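Side-chain contacts in putative uncharacterized protein (Pyrococcus abyssi virus 1, PDB 4HR1), which is of unknown function but folds as a helical bundle of a bromodomain-like viral family: residues Asp87-Glu90 with Gln91-Glu95; Val54-Asp57 with Val58-Tyr62; Gly5-Thr8 with Val9-Ile13. All blocks are in the same frame, centred on the assembly; numbering follows the deposited sequence.

Contact 1 of 3, residues Asp87-Glu90 with Gln91-Glu95; sequences DIKE and QIIVE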
ATOM      1  N   ASP A  87      13.737  -2.551   9.434  1.00 40.00           N
ATOM      2  CA  ASP A  87      14.984  -1.893   9.022  1.00 41.20           C
ATOM      3  C   ASP A  87      14.681  -0.842   7.963  1.00 45.79           C
ATOM      4  O   ASP A  87      15.298   0.227   7.977  1.00 46.74           O
ATOM      5  CB  ASP A  87      16.006  -2.905   8.469  1.00 44.78           C
ATOM      6  CG  ASP A  87      16.474  -3.964   9.462  1.00 61.96           C
ATOM      7  OD1 ASP A  87      16.956  -3.587  10.548  1.00 61.64           O
ATOM      8  OD2 ASP A  87      16.439  -5.163   9.111  1.00 72.43           O
ATOM      9  N   ILE A  88      13.698  -1.124   7.063  1.00 41.82           N
ATOM     10  CA  ILE A  88      13.293  -0.180   6.014  1.00 41.04           C
ATOM     11  C   ILE A  88      12.721   1.088   6.667  1.00 40.94           C
ATOM     12  O   ILE A  88      13.156   2.197   6.327  1.00 39.07           O
ATOM     13  CB  ILE A  88      12.374  -0.820   4.927  1.00 44.17           C
ATOM     14  CG1 ILE A  88      13.140  -1.953   4.153  1.00 44.40           C
ATOM     15  CG2 ILE A  88      11.889   0.246   3.939  1.00 44.51           C
ATOM     16  CD1 ILE A  88      12.246  -3.050   3.524  1.00 42.66           C
ATOM     17  N   LYS A  89      11.856   0.902   7.693  1.00 35.02           N
ATOM     18  CA  LYS A  89      11.270   1.999   8.457  1.00 34.10           C
ATOM     19  C   LYS A  89      12.375   2.905   9.019  1.00 38.77           C
ATOM     20  O   LYS A  89      12.321   4.116   8.821  1.00 36.51           O
ATOM     21  CB  LYS A  89      10.324   1.462   9.544  1.00 34.96           C
ATOM     22  CG  LYS A  89       9.505   2.538  10.245  1.00 37.80           C
ATOM     23  CD  LYS A  89       8.322   1.950  10.998  1.00 40.00           C
ATOM     24  CE  LYS A  89       7.414   3.049  11.513  1.00 39.77           C
ATOM     25  NZ  LYS A  89       6.127   2.521  12.050  1.00 44.66           N
ATOM     26  N   GLU A  90      13.414   2.292   9.625  1.00 37.75           N
ATOM     27  CA  GLU A  90      14.572   2.971  10.204  1.00 38.66           C
ATOM     28  C   GLU A  90      15.265   3.821   9.151  1.00 43.38           C
ATOM     29  O   GLU A  90      15.512   5.002   9.385  1.00 42.24           O
ATOM     30  CB  GLU A  90      15.539   1.919  10.796  1.00 40.53           C
ATOM     31  CG  GLU A  90      16.488   2.420  11.871  1.00 49.65           C
ATOM     32  CD  GLU A  90      17.871   2.870  11.438  1.00 78.23           C
ATOM     33  OE1 GLU A  90      18.717   3.092  12.334  1.00 83.54           O
ATOM     34  OE2 GLU A  90      18.119   3.004  10.218  1.00 80.55           O
ATOM     35  N   GLN A  91      15.533   3.236   7.968  1.00 42.33           N
ATOM     36  CA  GLN A  91      16.193   3.935   6.862  1.00 42.65           C
ATOM     37  C   GLN A  91      15.318   5.051   6.270  1.00 47.25           C
ATOM     38  O   GLN A  91      15.856   6.042   5.764  1.00 47.68           O
ATOM     39  CB  GLN A  91      16.651   2.956   5.779  1.00 44.34           C
ATOM     40  CG  GLN A  91      17.697   1.931   6.210  1.00 64.13           C
ATOM     41  CD  GLN A  91      18.167   1.121   5.023  1.00 92.30           C
ATOM     42  OE1 GLN A  91      19.244   1.362   4.460  1.00 92.69           O
ATOM     43  NE2 GLN A  91      17.355   0.166   4.584  1.00 80.00           N
ATOM     44  N   ILE A  92      13.979   4.905   6.351  1.00 43.54           N
ATOM     45  CA  ILE A  92      13.019   5.923   5.901  1.00 43.35           C
ATOM     46  C   ILE A  92      13.135   7.180   6.802  1.00 46.12           C
ATOM     47  O   ILE A  92      13.301   8.294   6.275  1.00 45.03           O
ATOM     48  CB  ILE A  92      11.560   5.350   5.846  1.00 46.86           C
ATOM     49  CG1 ILE A  92      11.330   4.339   4.668  1.00 47.59           C
ATOM     50  CG2 ILE A  92      10.481   6.443   5.892  1.00 48.45           C
ATOM     51  CD1 ILE A  92      11.755   4.787   3.270  1.00 55.21           C
ATOM     52  N   ILE A  93      13.044   6.982   8.157  1.00 40.82           N
ATOM     53  CA  ILE A  93      13.097   8.031   9.180  1.00 40.18           C
ATOM     54  C   ILE A  93      14.440   8.753   9.091  1.00 46.46           C
ATOM     55  O   ILE A  93      14.491   9.988   9.063  1.00 46.27           O
ATOM     56  CB  ILE A  93      12.774   7.461  10.593  1.00 42.42           C
ATOM     57  CG1 ILE A  93      11.354   6.851  10.633  1.00 42.09           C
ATOM     58  CG2 ILE A  93      12.942   8.532  11.680  1.00 42.39           C
ATOM     59  CD1 ILE A  93      11.142   5.747  11.611  1.00 47.99           C
ATOM     60  N   VAL A  94      15.516   7.970   8.945  1.00 44.06           N
ATOM     61  CA  VAL A  94      16.873   8.478   8.763  1.00 44.41           C
ATOM     62  C   VAL A  94      16.947   9.366   7.506  1.00 48.00           C
ATOM     63  O   VAL A  94      17.554  10.433   7.558  1.00 48.65           O
ATOM     64  CB  VAL A  94      17.887   7.297   8.754  1.00 48.62           C
ATOM     65  CG1 VAL A  94      19.256   7.719   8.227  1.00 48.25           C
ATOM     66  CG2 VAL A  94      18.015   6.691  10.153  1.00 48.52           C
ATOM     67  N   GLU A  95      16.305   8.938   6.397  1.00 44.16           N
ATOM     68  CA  GLU A  95      16.255   9.688   5.141  1.00 44.06           C
ATOM     69  C   GLU A  95      15.498  10.987   5.314  1.00 46.54           C
ATOM     70  O   GLU A  95      16.001  12.033   4.889  1.00 45.37           O
ATOM     71  CB  GLU A  95      15.668   8.847   3.984  1.00 45.64           C
ATOM     72  CG  GLU A  95      15.651   9.546   2.626  1.00 54.58           C
ATOM     73  CD  GLU A  95      16.990   9.891   1.993  1.00 76.58           C
ATOM     74  OE1 GLU A  95      18.039   9.457   2.526  1.00 56.88           O
ATOM     75  OE2 GLU A  95      16.987  10.579   0.944  1.00 75.33           O
TER
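Successive turns of helix 72-98, one of the long rods of this helical bundle, meet here through residue pairs four apart, Ile-88 with Ile-92, Lys-89 with Ile-93 and Glu-90 with Val-94. Beneath the side chains runs the regular alpha-helical ladder: Gln-91, Ile-92, Ile-93 and Val-94 each send their backbone N-H to the carbonyl four residues earlier. The shortest rung, from Ile-92 N to Ile-88 O, is 2.8 Å.

The buried pair turns inward, Ile-88 CG2 lying 4.2 Å from Ile-92 CG1. Ile-88 also packs on Val-47 of helix 34-63 and Ile-92 on Ala-19 of helix 5-30, which places this face in the interior between three helices. Next to it, Lys-89 and Ile-93 cross obliquely, and the methyl CD1 of Ile-93 comes within 3.9 Å of Lys-89 CG. With CG anti to the backbone N (chi1 -171°) and the chain extended beyond it, Lys-89 carries its ammonium away from Ile-93 to a cation-pi contact with Trp-15.

The third pair is exposed. Glu-90 bends at chi2 (-94°), which swings its carboxylate along the helix over the following turn. Val-94 answers with the branch that stands beside its own backbone N: its methyl CG2 lies 3.7 Å from Glu-90 OE2 and, closer still, 3.1 Å from the backbone oxygen Glu-90 O.

Contact 2 of 3, residues Val54-Asp57 with Val58-Tyr62; sequences VNWD and VYAQY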
ATOM      1  N   VAL A  54       5.760 -11.927   0.986  1.00 51.53           N
ATOM      2  CA  VAL A  54       4.679 -12.220   1.939  1.00 51.58           C
ATOM      3  C   VAL A  54       3.246 -12.365   1.382  1.00 53.48           C
ATOM      4  O   VAL A  54       2.349 -12.757   2.140  1.00 53.78           O
ATOM      5  CB  VAL A  54       4.746 -11.311   3.197  1.00 56.85           C
ATOM      6  CG1 VAL A  54       6.030 -11.551   3.983  1.00 56.58           C
ATOM      7  CG2 VAL A  54       4.590  -9.833   2.839  1.00 56.72           C
ATOM      8  N   ASN A  55       3.038 -12.086   0.068  1.00 48.36           N
ATOM      9  CA  ASN A  55       1.753 -12.196  -0.656  1.00 47.54           C
ATOM     10  C   ASN A  55       1.065 -13.512  -0.397  1.00 51.05           C
ATOM     11  O   ASN A  55      -0.171 -13.583  -0.388  1.00 50.97           O
ATOM     12  CB  ASN A  55       1.964 -12.095  -2.179  1.00 48.49           C
ATOM     13  CG  ASN A  55       2.374 -10.751  -2.716  1.00 72.19           C
ATOM     14  OD1 ASN A  55       2.233  -9.709  -2.058  1.00 70.85           O
ATOM     15  ND2 ASN A  55       2.861 -10.754  -3.961  1.00 58.78           N
ATOM     16  N   TRP A  56       1.871 -14.582  -0.242  1.00 46.92           N
ATOM     17  CA  TRP A  56       1.360 -15.917   0.028  1.00 45.01           C
ATOM     18  C   TRP A  56       0.477 -15.898   1.264  1.00 45.78           C
ATOM     19  O   TRP A  56      -0.605 -16.476   1.220  1.00 44.24           O
ATOM     20  CB  TRP A  56       2.513 -16.925   0.153  1.00 43.44           C
ATOM     21  CG  TRP A  56       3.450 -16.666   1.292  1.00 43.70           C
ATOM     22  CD1 TRP A  56       4.588 -15.906   1.268  1.00 46.50           C
ATOM     23  CD2 TRP A  56       3.325 -17.159   2.632  1.00 42.69           C
ATOM     24  NE1 TRP A  56       5.169 -15.883   2.514  1.00 45.35           N
ATOM     25  CE2 TRP A  56       4.396 -16.620   3.380  1.00 46.40           C
ATOM     26  CE3 TRP A  56       2.386 -17.979   3.284  1.00 43.45           C
ATOM     27  CZ2 TRP A  56       4.573 -16.903   4.739  1.00 45.28           C
ATOM     28  CZ3 TRP A  56       2.544 -18.228   4.642  1.00 44.46           C
ATOM     29  CH2 TRP A  56       3.628 -17.701   5.350  1.00 44.92           C
ATOM     30  N   ASP A  57       0.893 -15.141   2.336  1.00 41.00           N
ATOM     31  CA  ASP A  57       0.151 -15.071   3.590  1.00 39.80           C
ATOM     32  C   ASP A  57      -1.155 -14.296   3.529  1.00 41.71           C
ATOM     33  O   ASP A  57      -2.112 -14.641   4.245  1.00 41.57           O
ATOM     34  CB  ASP A  57       1.030 -14.681   4.778  1.00 42.16           C
ATOM     35  CG  ASP A  57       0.392 -15.043   6.104  1.00 52.87           C
ATOM     36  OD1 ASP A  57       0.297 -14.150   6.976  1.00 56.57           O
ATOM     37  OD2 ASP A  57      -0.141 -16.180   6.222  1.00 50.36           O
ATOM     38  N   VAL A  58      -1.225 -13.301   2.628  1.00 35.39           N
ATOM     39  CA  VAL A  58      -2.444 -12.544   2.383  1.00 33.90           C
ATOM     40  C   VAL A  58      -3.527 -13.529   1.899  1.00 38.04           C
ATOM     41  O   VAL A  58      -4.595 -13.558   2.503  1.00 37.10           O
ATOM     42  CB  VAL A  58      -2.201 -11.359   1.430  1.00 36.81           C
ATOM     43  CG1 VAL A  58      -3.449 -10.485   1.297  1.00 35.61           C
ATOM     44  CG2 VAL A  58      -1.002 -10.532   1.889  1.00 36.30           C
ATOM     45  N   TYR A  59      -3.211 -14.424   0.910  1.00 35.76           N
ATOM     46  CA  TYR A  59      -4.162 -15.464   0.493  1.00 36.47           C
ATOM     47  C   TYR A  59      -4.241 -16.606   1.496  1.00 43.76           C
ATOM     48  O   TYR A  59      -5.359 -16.998   1.866  1.00 44.14           O
ATOM     49  CB  TYR A  59      -3.917 -16.056  -0.931  1.00 37.20           C
ATOM     50  CG  TYR A  59      -4.915 -17.164  -1.252  1.00 36.94           C
ATOM     51  CD1 TYR A  59      -6.285 -16.907  -1.281  1.00 37.89           C
ATOM     52  CD2 TYR A  59      -4.501 -18.489  -1.384  1.00 37.78           C
ATOM     53  CE1 TYR A  59      -7.214 -17.931  -1.468  1.00 39.23           C
ATOM     54  CE2 TYR A  59      -5.420 -19.520  -1.613  1.00 38.66           C
ATOM     55  CZ  TYR A  59      -6.779 -19.235  -1.648  1.00 45.55           C
ATOM     56  OH  TYR A  59      -7.706 -20.237  -1.827  1.00 44.89           O
ATOM     57  N   ALA A  60      -3.066 -17.178   1.886  1.00 41.84           N
ATOM     58  CA  ALA A  60      -2.993 -18.326   2.796  1.00 43.28           C
ATOM     59  C   ALA A  60      -3.882 -18.185   4.021  1.00 48.80           C
ATOM     60  O   ALA A  60      -4.698 -19.079   4.273  1.00 47.75           O
ATOM     61  CB  ALA A  60      -1.551 -18.625   3.190  1.00 44.34           C
ATOM     62  N   GLN A  61      -3.816 -17.018   4.702  1.00 47.48           N
ATOM     63  CA  GLN A  61      -4.628 -16.752   5.888  1.00 48.67           C
ATOM     64  C   GLN A  61      -6.132 -16.873   5.611  1.00 56.06           C
ATOM     65  O   GLN A  61      -6.834 -17.545   6.375  1.00 55.72           O
ATOM     66  CB  GLN A  61      -4.260 -15.404   6.544  1.00 49.58           C
ATOM     67  CG  GLN A  61      -4.722 -15.282   8.000  1.00 54.11           C
ATOM     68  CD  GLN A  61      -4.229 -14.022   8.674  1.00 61.53           C
ATOM     69  OE1 GLN A  61      -5.005 -13.103   8.974  1.00 50.29           O
ATOM     70  NE2 GLN A  61      -2.930 -13.966   8.957  1.00 51.04           N
ATOM     71  N   TYR A  62      -6.609 -16.258   4.503  1.00 55.02           N
ATOM     72  CA  TYR A  62      -8.017 -16.296   4.091  1.00 55.80           C
ATOM     73  C   TYR A  62      -8.465 -17.731   3.853  1.00 62.00           C
ATOM     74  O   TYR A  62      -9.522 -18.125   4.352  1.00 60.14           O
ATOM     75  CB  TYR A  62      -8.250 -15.432   2.827  1.00 57.07           C
ATOM     76  CG  TYR A  62      -9.623 -15.610   2.204  1.00 59.36           C
ATOM     77  CD1 TYR A  62     -10.752 -15.014   2.770  1.00 61.25           C
ATOM     78  CD2 TYR A  62      -9.806 -16.426   1.088  1.00 60.17           C
ATOM     79  CE1 TYR A  62     -12.026 -15.218   2.232  1.00 61.05           C
ATOM     80  CE2 TYR A  62     -11.074 -16.632   0.539  1.00 61.07           C
ATOM     81  CZ  TYR A  62     -12.183 -16.026   1.114  1.00 69.00           C
ATOM     82  OH  TYR A  62     -13.437 -16.229   0.570  1.00 69.23           O
TER
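The backbone oxygen of Asn-55 is approached by two N-H groups of the following turn, Val-58 N at 3.2 Å and Tyr-59 N at 3.4 Å. Both bonds are weak; the first is strongly bent, and the second is nearly straight but long. They sit just after a kink in helix 34-63, where Asp-57 N bonds Val-54 O at 2.8 Å instead of reaching back a full alpha turn. Stronger i to i+4 bonds follow: Ala-60 N to Trp-56 O at 2.6 Å and Gln-61 N to Asp-57 O at 3.0 Å.

Trp-56 holds CG between its backbone N and carbonyl carbon (chi1 63°), a crowded position that folds the indole along its own helix. One face of the ring then meets Asp-57 CB, 3.7 Å above the plane and offset toward the rim, with Val-54 O over the same face. On the six-membered side, Ala-60 CB comes obliquely to within 4.0 Å of Trp-56 CE3. The indole NE1 points elsewhere, to Glu-77 OE1 of helix 72-98, with a weak second bond to Ala-53 O.

With CG anti to the backbone N (chi1 -161°), Asp-57 brings OD2 to 4.1 Å from Ala-60 CB; its carboxylate plane is turned 71° from the Gln-61 amide. Val-58 O is hydrogen-bonded to an aromatic side chain of the other chain, and Tyr-59 and Tyr-62 each meet aromatic side chains of that chain edge to face.

Asp-57 is buried with OD1 close to the backbone N of Ala-6, at the start of helix 5-30, where the positive end of the helix dipole would probably ease its negative charge.

Contact 3 of 3, residues Gly5-Thr8 with Val9-Ile13; sequences GAQT and VIQKI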
ATOM      1  N   GLY A   5      -1.032 -12.381  11.405  1.00 54.94           N
ATOM      2  CA  GLY A   5       0.018 -12.338  10.391  1.00 54.23           C
ATOM      3  C   GLY A   5      -0.201 -11.403   9.218  1.00 55.59           C
ATOM      4  O   GLY A   5       0.643 -10.530   8.961  1.00 53.75           O
ATOM      5  N   ALA A   6      -1.341 -11.591   8.496  1.00 51.06           N
ATOM      6  CA  ALA A   6      -1.702 -10.809   7.300  1.00 50.39           C
ATOM      7  C   ALA A   6      -1.887  -9.328   7.606  1.00 49.72           C
ATOM      8  O   ALA A   6      -1.195  -8.501   7.004  1.00 47.74           O
ATOM      9  CB  ALA A   6      -2.938 -11.392   6.613  1.00 51.48           C
ATOM     10  N   GLN A   7      -2.726  -8.994   8.607  1.00 45.34           N
ATOM     11  CA  GLN A   7      -2.911  -7.586   9.004  1.00 45.26           C
ATOM     12  C   GLN A   7      -1.583  -6.900   9.357  1.00 48.22           C
ATOM     13  O   GLN A   7      -1.309  -5.804   8.857  1.00 46.22           O
ATOM     14  CB  GLN A   7      -3.900  -7.468  10.156  1.00 46.60           C
ATOM     15  CG  GLN A   7      -4.331  -6.047  10.458  1.00 63.43           C
ATOM     16  CD  GLN A   7      -4.604  -5.916  11.918  1.00 77.08           C
ATOM     17  OE1 GLN A   7      -5.669  -6.305  12.401  1.00 68.91           O
ATOM     18  NE2 GLN A   7      -3.604  -5.444  12.660  1.00 72.21           N
ATOM     19  N   THR A   8      -0.740  -7.590  10.157  1.00 45.19           N
ATOM     20  CA  THR A   8       0.558  -7.089  10.608  1.00 44.94           C
ATOM     21  C   THR A   8       1.445  -6.674   9.444  1.00 48.34           C
ATOM     22  O   THR A   8       1.880  -5.520   9.399  1.00 49.48           O
ATOM     23  CB  THR A   8       1.226  -8.057  11.616  1.00 48.66           C
ATOM     24  OG1 THR A   8       0.288  -8.417  12.636  1.00 45.85           O
ATOM     25  CG2 THR A   8       2.468  -7.466  12.249  1.00 45.96           C
ATOM     26  N   VAL A   9       1.679  -7.589   8.492  1.00 42.94           N
ATOM     27  CA  VAL A   9       2.522  -7.299   7.317  1.00 41.35           C
ATOM     28  C   VAL A   9       1.930  -6.197   6.423  1.00 41.72           C
ATOM     29  O   VAL A   9       2.660  -5.307   5.994  1.00 41.92           O
ATOM     30  CB  VAL A   9       2.996  -8.566   6.542  1.00 44.96           C
ATOM     31  CG1 VAL A   9       3.612  -9.592   7.496  1.00 44.80           C
ATOM     32  CG2 VAL A   9       1.866  -9.199   5.743  1.00 44.78           C
ATOM     33  N   ILE A  10       0.603  -6.220   6.214  1.00 36.65           N
ATOM     34  CA  ILE A  10      -0.124  -5.224   5.429  1.00 36.22           C
ATOM     35  C   ILE A  10       0.043  -3.828   6.035  1.00 40.55           C
ATOM     36  O   ILE A  10       0.441  -2.908   5.314  1.00 41.24           O
ATOM     37  CB  ILE A  10      -1.617  -5.649   5.158  1.00 39.19           C
ATOM     38  CG1 ILE A  10      -1.705  -6.862   4.164  1.00 38.24           C
ATOM     39  CG2 ILE A  10      -2.465  -4.465   4.643  1.00 39.82           C
ATOM     40  CD1 ILE A  10      -0.706  -6.732   2.817  1.00 35.38           C
ATOM     41  N   GLN A  11      -0.159  -3.687   7.363  1.00 35.94           N
ATOM     42  CA  GLN A  11       0.011  -2.405   8.051  1.00 36.21           C
ATOM     43  C   GLN A  11       1.425  -1.846   7.911  1.00 41.87           C
ATOM     44  O   GLN A  11       1.595  -0.642   7.665  1.00 43.60           O
ATOM     45  CB  GLN A  11      -0.380  -2.511   9.536  1.00 37.87           C
ATOM     46  CG  GLN A  11      -1.878  -2.761   9.813  1.00 52.66           C
ATOM     47  CD  GLN A  11      -2.813  -1.806   9.103  1.00 83.50           C
ATOM     48  OE1 GLN A  11      -2.687  -0.573   9.182  1.00 81.57           O
ATOM     49  NE2 GLN A  11      -3.771  -2.366   8.383  1.00 78.39           N
ATOM     50  N   LYS A  12       2.431  -2.723   8.010  1.00 37.09           N
ATOM     51  CA  LYS A  12       3.831  -2.333   7.890  1.00 37.89           C
ATOM     52  C   LYS A  12       4.169  -1.899   6.461  1.00 41.89           C
ATOM     53  O   LYS A  12       4.860  -0.883   6.277  1.00 43.10           O
ATOM     54  CB  LYS A  12       4.773  -3.469   8.387  1.00 41.79           C
ATOM     55  CG  LYS A  12       4.684  -3.785   9.902  1.00 55.06           C
ATOM     56  CD  LYS A  12       5.747  -3.039  10.733  1.00 68.57           C
ATOM     57  CE  LYS A  12       5.312  -2.745  12.159  1.00 74.81           C
ATOM     58  NZ  LYS A  12       6.146  -1.673  12.797  1.00 68.63           N
ATOM     59  N   ILE A  13       3.672  -2.652   5.442  1.00 36.19           N
ATOM     60  CA  ILE A  13       3.909  -2.316   4.025  1.00 34.86           C
ATOM     61  C   ILE A  13       3.183  -0.983   3.713  1.00 35.60           C
ATOM     62  O   ILE A  13       3.807  -0.066   3.170  1.00 33.89           O
ATOM     63  CB  ILE A  13       3.531  -3.487   3.038  1.00 38.14           C
ATOM     64  CG1 ILE A  13       4.376  -4.774   3.304  1.00 37.95           C
ATOM     65  CG2 ILE A  13       3.689  -3.042   1.566  1.00 38.54           C
ATOM     66  CD1 ILE A  13       3.679  -6.171   2.873  1.00 31.20           C
TER
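A run of i to i+4 contacts, chiefly side chain on backbone, builds the first turns of helix 5-30 from Gly-5 to Lys-12. Gln-7 and Gln-11 follow one another along the partly exposed side, their CG atoms 4.2 Å apart and their amide planes 83° from each other. Gln-11 CG also rests 3.2 Å from Gln-7 O, the carbonyl that takes Gln-11 N at 2.8 Å. Beyond CG the chain bends at chi2 (-51°), and NE2 bonds the backbone of the other chain.

Val-9 straddles two carbonyls: CG1 lies 3.4 Å from Gly-5 O, and CG2 lies 3.4 Å from Ala-6 O. Its branches face inward to Val-54 and Leu-82. One turn on, Lys-12 lays CG 3.3 Å from Thr-8 O before its ammonium leaves for a salt bridge with Glu-86 of helix 72-98. Thr-8 OG1 turns back to Asn-4 O, while Asn-4 OD1 accepts Gln-7 N, so the residue just before the helix secures its opening turn at two points. With an apolar face turned to two helices and a glutamine edge turned to another chain, this is the amphipathic pattern typical of a helical bundle.

All three contacts are local, each joining neighbouring turns of one long helix, and together they sample helices 5-30, 34-63 and 72-98 of a single bundle. Contact 2 is the most buried; contact 1 runs from a buried isoleucine pair to an exposed Glu-90 and Val-94; contact 3 is partly buried, with its glutamines turned to the other chain. Contacts 2 and 3, centres about 10 Å apart, touch each other, and both meet that chain. Contact 1 lies on the opposite side of the chain's centre, touched by no other chain of the assembly; its backbone bonding is regular over 87-95, where contact 2 has a kink. It reaches contact 3 through Lys-89 and Lys-12, each drawn to a different partner.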